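Local coordinates for Na-K-Cl cotransporter (Methanosarcina acetivorans, PDB 3G40), which probably carries chloride together with cations across the membrane as a symporter of the SLC12A family, the present chain being its C-terminal cytoplasmic domain, at residues 31-36 against 69-74. Sequence-based numbering, arbitrary orientation.
Sequences RELMGT and PSISEG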
loop_
_atom_site.group_PDB
_atom_site.type_symbol
_atom_site.label_atom_id
_atom_site.label_comp_id
_atom_site.label_asym_id
_atom_site.label_seq_id
_atom_site.Cartn_x
_atom_site.Cartn_y
_atom_site.Cartn_z
ATOM N N ARG A 31 -2.425 -11.781 6.412
ATOM C CA ARG A 31 -1.464 -10.797 5.919
ATOM C C ARG A 31 -1.992 -10.073 4.679
ATOM O O ARG A 31 -1.787 -8.868 4.524
ATOM C CB ARG A 31 -0.125 -11.462 5.602
ATOM C CG ARG A 31 0.551 -12.104 6.815
ATOM C CD ARG A 31 1.566 -13.124 6.338
ATOM N NE ARG A 31 2.116 -13.912 7.432
ATOM C CZ ARG A 31 2.678 -15.104 7.272
ATOM N NH1 ARG A 31 2.751 -15.644 6.062
ATOM N NH2 ARG A 31 3.159 -15.760 8.320
ATOM N N GLU A 32 -2.659 -10.813 3.795
ATOM C CA GLU A 32 -3.327 -10.206 2.643
ATOM C C GLU A 32 -4.418 -9.266 3.118
ATOM O O GLU A 32 -4.579 -8.164 2.596
ATOM C CB GLU A 32 -3.944 -11.269 1.732
ATOM C CG GLU A 32 -2.967 -11.937 0.786
ATOM C CD GLU A 32 -2.605 -11.075 -0.423
ATOM O OE1 GLU A 32 -3.193 -9.984 -0.614
ATOM O OE2 GLU A 32 -1.723 -11.506 -1.194
ATOM N N LEU A 33 -5.181 -9.706 4.112
ATOM C CA LEU A 33 -6.198 -8.840 4.693
ATOM C C LEU A 33 -5.578 -7.553 5.234
ATOM O O LEU A 33 -6.102 -6.476 4.987
ATOM C CB LEU A 33 -6.964 -9.565 5.806
ATOM C CG LEU A 33 -8.001 -8.727 6.555
ATOM C CD1 LEU A 33 -9.042 -8.159 5.600
ATOM C CD2 LEU A 33 -8.668 -9.584 7.666
ATOM N N MET A 34 -4.482 -7.662 5.988
ATOM C CA MET A 34 -3.824 -6.478 6.530
ATOM C C MET A 34 -3.394 -5.551 5.373
ATOM O O MET A 34 -3.462 -4.326 5.485
ATOM C CB MET A 34 -2.609 -6.851 7.376
ATOM C CG MET A 34 -2.974 -7.486 8.740
ATOM S SD MET A 34 -4.090 -6.419 9.694
ATOM C CE MET A 34 -2.984 -5.115 10.197
ATOM N N GLY A 35 -2.956 -6.145 4.272
ATOM C CA GLY A 35 -2.507 -5.358 3.128
ATOM C C GLY A 35 -3.644 -4.658 2.393
ATOM O O GLY A 35 -3.409 -3.742 1.603
ATOM N N THR A 36 -4.876 -5.087 2.665
ATOM C CA THR A 36 -6.060 -4.574 1.984
ATOM C C THR A 36 -6.961 -3.807 2.938
ATOM O O THR A 36 -7.950 -3.229 2.512
ATOM C CB THR A 36 -6.914 -5.722 1.388
ATOM O OG1 THR A 36 -6.065 -6.720 0.818
ATOM C CG2 THR A 36 -7.851 -5.188 0.322
ATOM N N PRO A 69 -10.524 -11.565 14.869
ATOM C CA PRO A 69 -11.239 -10.713 15.820
ATOM C C PRO A 69 -10.541 -9.379 16.012
ATOM O O PRO A 69 -11.207 -8.361 16.185
ATOM C CB PRO A 69 -11.177 -11.517 17.123
ATOM C CG PRO A 69 -11.035 -12.914 16.676
ATOM C CD PRO A 69 -10.176 -12.871 15.460
ATOM N N SER A 70 -9.216 -9.372 15.991
ATOM C CA SER A 70 -8.496 -8.115 16.171
ATOM C C SER A 70 -8.704 -7.188 14.971
ATOM O O SER A 70 -8.858 -5.970 15.116
ATOM C CB SER A 70 -7.007 -8.365 16.371
ATOM O OG SER A 70 -6.335 -7.141 16.602
ATOM N N ILE A 71 -8.693 -7.770 13.782
ATOM C CA ILE A 71 -8.845 -6.959 12.583
ATOM C C ILE A 71 -10.271 -6.431 12.509
ATOM O O ILE A 71 -10.497 -5.282 12.159
ATOM C CB ILE A 71 -8.435 -7.728 11.328
ATOM C CG1 ILE A 71 -6.980 -8.185 11.482
ATOM C CG2 ILE A 71 -8.571 -6.832 10.078
ATOM C CD1 ILE A 71 -6.539 -9.196 10.460
ATOM N N SER A 72 -11.238 -7.260 12.899
ATOM C CA SER A 72 -12.632 -6.835 12.893
ATOM C C SER A 72 -12.845 -5.651 13.852
ATOM O O SER A 72 -13.516 -4.678 13.520
ATOM C CB SER A 72 -13.545 -8.028 13.266
ATOM O OG SER A 72 -14.896 -7.727 12.993
ATOM N N GLU A 73 -12.275 -5.743 15.044
ATOM C CA GLU A 73 -12.292 -4.630 15.988
ATOM C C GLU A 73 -11.610 -3.397 15.383
ATOM O O GLU A 73 -12.010 -2.261 15.630
ATOM C CB GLU A 73 -11.583 -5.040 17.287
ATOM C CG GLU A 73 -11.285 -3.890 18.234
ATOM C CD GLU A 73 -12.524 -3.364 18.940
ATOM O OE1 GLU A 73 -13.636 -3.470 18.375
ATOM O OE2 GLU A 73 -12.382 -2.840 20.067
ATOM N N GLY A 74 -10.582 -3.625 14.576
ATOM C CA GLY A 74 -9.889 -2.511 13.936
ATOM C C GLY A 74 -10.823 -1.739 13.018
ATOM O O GLY A 74 -10.814 -0.513 13.013
#
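Ile71 of helix 64-77 pushes its side chain between Leu33 and Met34 of helix 30-44, packing together two helices of an alpha/beta fold. The strands that follow these helices, 49-54 and 81-86, are parallel neighbours in the central twisted sheet.

The contact is wholly apolar and small, burying 147 Å² over both sides. Leu33 and Ile71 point at one another and meet tip to tip: Leu33 CD2 sits 3.5 Å from Ile71 CD1 and 3.7 Å from Ile71 CG2, touching both branches. Leu33 also rests on Leu52 of strand 49-54, which ties the pair to the sheet, while Phe37, one turn further along helix 30-44, adds to the packing round Ile71. The first bond of Met34 runs alongside helix 64-77, not toward it. Its chain, bent at chi2 (-55°) and chi3 (-73°), brings the sulfur over to the longer branch of Ile71, Met34 SD lying 3.8 Å from Ile71 CG1 and equally near Ile71 CD1; elsewhere the residue packs on Arg154 of the second subunit, so this helix also faces the dimer partner.

Within segment 31-36, a hydrogen bond runs back along the helix: Thr36 OG1 donates to Glu32 O at 2.7 Å, tilted 34° from the carbonyl plane.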